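Nigritoxine (Vibrio nigripulchritudo, PDB 5M41) acts as a bacterial protein toxin against crustaceans and insects, built on a new fold. Local coordinates at residues G547-F550 and D551-Q555; Y622-E625 and M626-L629. All coordinates share one frame; numbering follows the deposited sequence.

Interaction 1: G547-F550 and D551-Q555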
# COMPACT_ATOMS: atom_id res chain seq x y z
N GLY A 547 -9.13 -21.16 -5.38
CA GLY A 547 -8.38 -20.41 -4.40
C GLY A 547 -7.79 -21.28 -3.32
O GLY A 547 -6.63 -21.12 -2.95
N GLU A 548 -8.58 -22.21 -2.80
CA GLU A 548 -8.09 -23.08 -1.74
C GLU A 548 -7.01 -24.07 -2.23
O GLU A 548 -6.02 -24.28 -1.53
CB GLU A 548 -9.26 -23.82 -1.07
CG GLU A 548 -8.96 -24.27 0.35
CD GLU A 548 -10.08 -25.12 0.95
OE1 GLU A 548 -11.25 -25.01 0.53
OE2 GLU A 548 -9.78 -25.92 1.86
N GLU A 549 -7.21 -24.67 -3.41
CA GLU A 549 -6.15 -25.54 -4.02
C GLU A 549 -4.87 -24.74 -4.25
O GLU A 549 -3.76 -25.24 -4.02
CB GLU A 549 -6.58 -26.16 -5.36
CG GLU A 549 -5.55 -27.18 -5.86
CD GLU A 549 -6.01 -27.99 -7.07
OE1 GLU A 549 -7.18 -28.44 -7.08
OE2 GLU A 549 -5.19 -28.18 -8.01
N PHE A 550 -5.03 -23.50 -4.70
CA PHE A 550 -3.87 -22.62 -4.95
C PHE A 550 -3.10 -22.41 -3.65
O PHE A 550 -1.89 -22.56 -3.62
CB PHE A 550 -4.32 -21.29 -5.58
CG PHE A 550 -3.18 -20.33 -5.86
CD1 PHE A 550 -2.41 -20.45 -7.00
CD2 PHE A 550 -2.90 -19.29 -4.97
CE1 PHE A 550 -1.39 -19.55 -7.28
CE2 PHE A 550 -1.87 -18.39 -5.23
CZ PHE A 550 -1.11 -18.53 -6.39
N ASP A 551 -3.81 -22.08 -2.57
CA ASP A 551 -3.18 -21.88 -1.28
C ASP A 551 -2.54 -23.19 -0.78
O ASP A 551 -1.40 -23.20 -0.29
CB ASP A 551 -4.21 -21.31 -0.30
CG ASP A 551 -3.65 -21.11 1.10
OD1 ASP A 551 -2.70 -20.33 1.28
OD2 ASP A 551 -4.18 -21.73 2.04
N PHE A 552 -3.25 -24.31 -0.92
CA PHE A 552 -2.66 -25.60 -0.55
C PHE A 552 -1.36 -25.85 -1.32
O PHE A 552 -0.35 -26.27 -0.75
CB PHE A 552 -3.62 -26.76 -0.78
CG PHE A 552 -2.94 -28.11 -0.71
CD1 PHE A 552 -2.69 -28.70 0.52
CD2 PHE A 552 -2.57 -28.77 -1.87
CE1 PHE A 552 -2.06 -29.94 0.59
CE2 PHE A 552 -1.94 -30.01 -1.81
CZ PHE A 552 -1.69 -30.59 -0.58
N ARG A 553 -1.40 -25.58 -2.62
CA ARG A 553 -0.26 -25.85 -3.49
C ARG A 553 0.95 -24.99 -3.13
O ARG A 553 2.07 -25.44 -3.28
CB ARG A 553 -0.62 -25.68 -4.95
CG ARG A 553 -1.38 -26.87 -5.53
CD ARG A 553 -1.69 -26.60 -6.99
NE ARG A 553 -2.32 -27.72 -7.68
CZ ARG A 553 -1.68 -28.78 -8.17
NH1 ARG A 553 -0.36 -28.93 -8.03
NH2 ARG A 553 -2.38 -29.72 -8.80
N LEU A 554 0.70 -23.76 -2.68
CA LEU A 554 1.76 -22.89 -2.16
C LEU A 554 2.29 -23.40 -0.82
O LEU A 554 3.50 -23.50 -0.61
CB LEU A 554 1.28 -21.44 -1.99
CG LEU A 554 1.16 -20.49 -3.21
CD1 LEU A 554 0.67 -19.12 -2.73
CD2 LEU A 554 2.49 -20.35 -3.95
N GLN A 555 1.38 -23.70 0.10
CA GLN A 555 1.74 -24.18 1.44
C GLN A 555 2.56 -25.48 1.35
O GLN A 555 3.52 -25.65 2.08
CB GLN A 555 0.47 -24.41 2.25
CG GLN A 555 0.66 -24.52 3.76
CD GLN A 555 -0.65 -24.79 4.47
OE1 GLN A 555 -0.95 -25.94 4.81
NE2 GLN A 555 -1.47 -23.76 4.64

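Interaction 2: Y622-E625 and M626-L629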
# COMPACT_ATOMS: atom_id res chain seq x y z
N TYR A 622 -6.24 -13.62 -20.11
CA TYR A 622 -6.87 -14.89 -19.78
C TYR A 622 -7.61 -14.64 -18.48
O TYR A 622 -7.67 -13.51 -18.02
CB TYR A 622 -5.83 -15.99 -19.68
CG TYR A 622 -5.06 -16.18 -20.97
CD1 TYR A 622 -5.72 -16.45 -22.17
CD2 TYR A 622 -3.67 -16.09 -21.00
CE1 TYR A 622 -5.03 -16.61 -23.36
CE2 TYR A 622 -2.96 -16.25 -22.19
CZ TYR A 622 -3.65 -16.52 -23.36
OH TYR A 622 -2.96 -16.69 -24.55
N GLY A 623 -8.18 -15.65 -17.87
CA GLY A 623 -9.01 -15.31 -16.70
C GLY A 623 -8.26 -14.83 -15.47
O GLY A 623 -7.11 -14.40 -15.52
N ASN A 624 -8.97 -14.88 -14.35
CA ASN A 624 -8.36 -14.96 -13.04
C ASN A 624 -7.11 -15.86 -13.10
O ASN A 624 -7.17 -17.01 -13.57
CB ASN A 624 -9.40 -15.52 -12.09
CG ASN A 624 -8.88 -15.70 -10.68
OD1 ASN A 624 -7.89 -16.37 -10.45
ND2 ASN A 624 -9.61 -15.15 -9.73
N GLU A 625 -5.98 -15.32 -12.65
CA GLU A 625 -4.70 -15.98 -12.81
C GLU A 625 -4.60 -17.19 -11.90
O GLU A 625 -4.05 -18.23 -12.28
CB GLU A 625 -3.54 -15.01 -12.58
CG GLU A 625 -2.17 -15.61 -12.90
CD GLU A 625 -1.02 -14.65 -12.61
OE1 GLU A 625 -1.30 -13.45 -12.47
OE2 GLU A 625 0.15 -15.08 -12.52
N MET A 626 -5.14 -17.05 -10.70
CA MET A 626 -5.22 -18.14 -9.74
C MET A 626 -6.00 -19.34 -10.30
O MET A 626 -5.57 -20.50 -10.20
CB MET A 626 -5.88 -17.59 -8.47
CG MET A 626 -5.79 -18.48 -7.26
SD MET A 626 -6.23 -17.57 -5.76
CE MET A 626 -4.92 -16.39 -5.71
N GLU A 627 -7.16 -19.04 -10.89
CA GLU A 627 -7.98 -20.07 -11.51
C GLU A 627 -7.19 -20.68 -12.68
O GLU A 627 -7.18 -21.90 -12.86
CB GLU A 627 -9.32 -19.48 -11.99
CG GLU A 627 -10.28 -19.12 -10.85
CD GLU A 627 -11.62 -18.55 -11.30
OE1 GLU A 627 -11.77 -18.14 -12.45
OE2 GLU A 627 -12.54 -18.50 -10.48
N TRP A 628 -6.49 -19.83 -13.44
CA TRP A 628 -5.75 -20.32 -14.59
C TRP A 628 -4.71 -21.34 -14.19
O TRP A 628 -4.56 -22.37 -14.85
CB TRP A 628 -5.16 -19.18 -15.43
CG TRP A 628 -4.59 -19.64 -16.76
CD1 TRP A 628 -5.18 -19.53 -18.02
CD2 TRP A 628 -3.31 -20.31 -16.99
NE1 TRP A 628 -4.35 -20.07 -18.98
CE2 TRP A 628 -3.23 -20.57 -18.43
CE3 TRP A 628 -2.25 -20.72 -16.17
CZ2 TRP A 628 -2.13 -21.19 -19.01
CZ3 TRP A 628 -1.15 -21.35 -16.77
CH2 TRP A 628 -1.10 -21.58 -18.15
N LEU A 629 -3.98 -21.06 -13.11
CA LEU A 629 -2.87 -21.91 -12.66
C LEU A 629 -3.33 -23.25 -12.06
O LEU A 629 -2.72 -24.29 -12.29
CB LEU A 629 -1.97 -21.16 -11.66
CG LEU A 629 -1.15 -20.03 -12.30
CD1 LEU A 629 -0.59 -19.06 -11.26
CD2 LEU A 629 -0.04 -20.61 -13.18

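Interaction 1: G547-F550 and D551-Q555
The side chain of E549 sets out with CG opposite the backbone N (chi1 -173°) and runs on extended, while R553, one turn later, sets its CG anti to the carbonyl carbon instead (chi1 -79°) and stretches out from CG to NE. These two settings lay the side chains next to each other, pointing the same way, and their ends meet in a salt bridge. The guanidinium comes side-on: R553 NE donates to E549 OE2 over 2.9 Å in a nearly straight bond, using the anti lone pair of that oxygen, and R553 NH2 reaches that same oxygen over a longer 3.3 Å at a more bent angle. Because both nitrogens share OE2, this is not the fork of two oxygens facing two nitrogens; OE2 lies in the guanidinium plane, but the carboxylate and guanidinium planes are turned 42° apart. R553 has further anchors, since NH2 also bonds Y511 OH, NH1 bonds N577 O, and F633 adds a cation-pi contact, which should hold the buried guanidinium against rotation.

Round the helix from the ion pair, L554 CD1 touches F550 CE2 at 3.6 Å, and L554 CG sits over one face of the ring, offset toward its rim. Two further acids, both buried, have their polar partners in other parts of the chain: E548 OE2 a salt bridge to K507, D551 OD2 a hydrogen bond to Y498 OH. The backbone is regular throughout, F552 N bonding E548 O at 2.8 Å and R553 N bonding E549 O at 2.8 Å. Spacing of four residues governs polar and apolar pairs alike, the i to i+4 pattern of an alpha-helix, here in helix 546-555, which lies against strands 496-500 and 523-532 of a four-stranded antiparallel sheet.

Interaction 2: Y622-E625 and M626-L629
N624 OD1 accepts from E627 N over 2.8 Å, close to straight at the hydrogen (164°), although the donor stands above the plane of the amide carbonyl and not on a lone pair. M626 crowds the same oxygen, its CB only 3.1 Å away. The amide reaches this place because CG of N624 is anti to the backbone N (chi1 178°), which carries OD1 to the backbone N-H of E627 in the first turn of the following helix. E627 answers from its side: its CG is turned beside its own backbone N, and the extended chain crosses that of N624 at about a right angle. Amide and carboxylate planes then stack, 26° apart, with OE1 of E627 3.6 Å from CB of N624.

The main chain takes over at once, with W628 N bonded to N624 O and L629 N to E625 O. L629 packs alongside E625, both side chains pointing the same way, and CD1 of L629 lies 4.1 Å from CG of E625; the carboxylate beyond is taken up by Y609 OH. On another flank the rings of Y622 and W628 are near parallel but slid apart, with centroids 5.7 Å from each other and little overlap. Their nearest touch is Y622 CB to W628 CD1 at 4.0 Å. Farther out, Y622 OH bonds D641 and W628 meets F618 edge-to-face.

An asparagine whose side chain accepts the amide N-H three residues on is a classic N-cap, and here it starts helix 625-632 after the three-residue link that follows the short helix 618-621.

Both contacts are local, yet they illustrate two positions in a helix, its interior and its start: interaction 1 lies within one, whereas interaction 2 marks where one begins. Interaction 1 is mostly buried and carries a charged pair within its packing; interaction 2 is only partly buried, with E627 exposed, and relies on a neutral amide for its cap. The two helices, 546-555 and 625-632, also pack on each other. F550 CG meets M626 CG at 3.5 Å, L629 touches the same ring, and M626 SD lies against G547. Helix 546-555 thus packs on both the four-stranded sheet and helix 625-632, with F550 carrying most of the contact to interaction 2; the centres are about 13 Å apart.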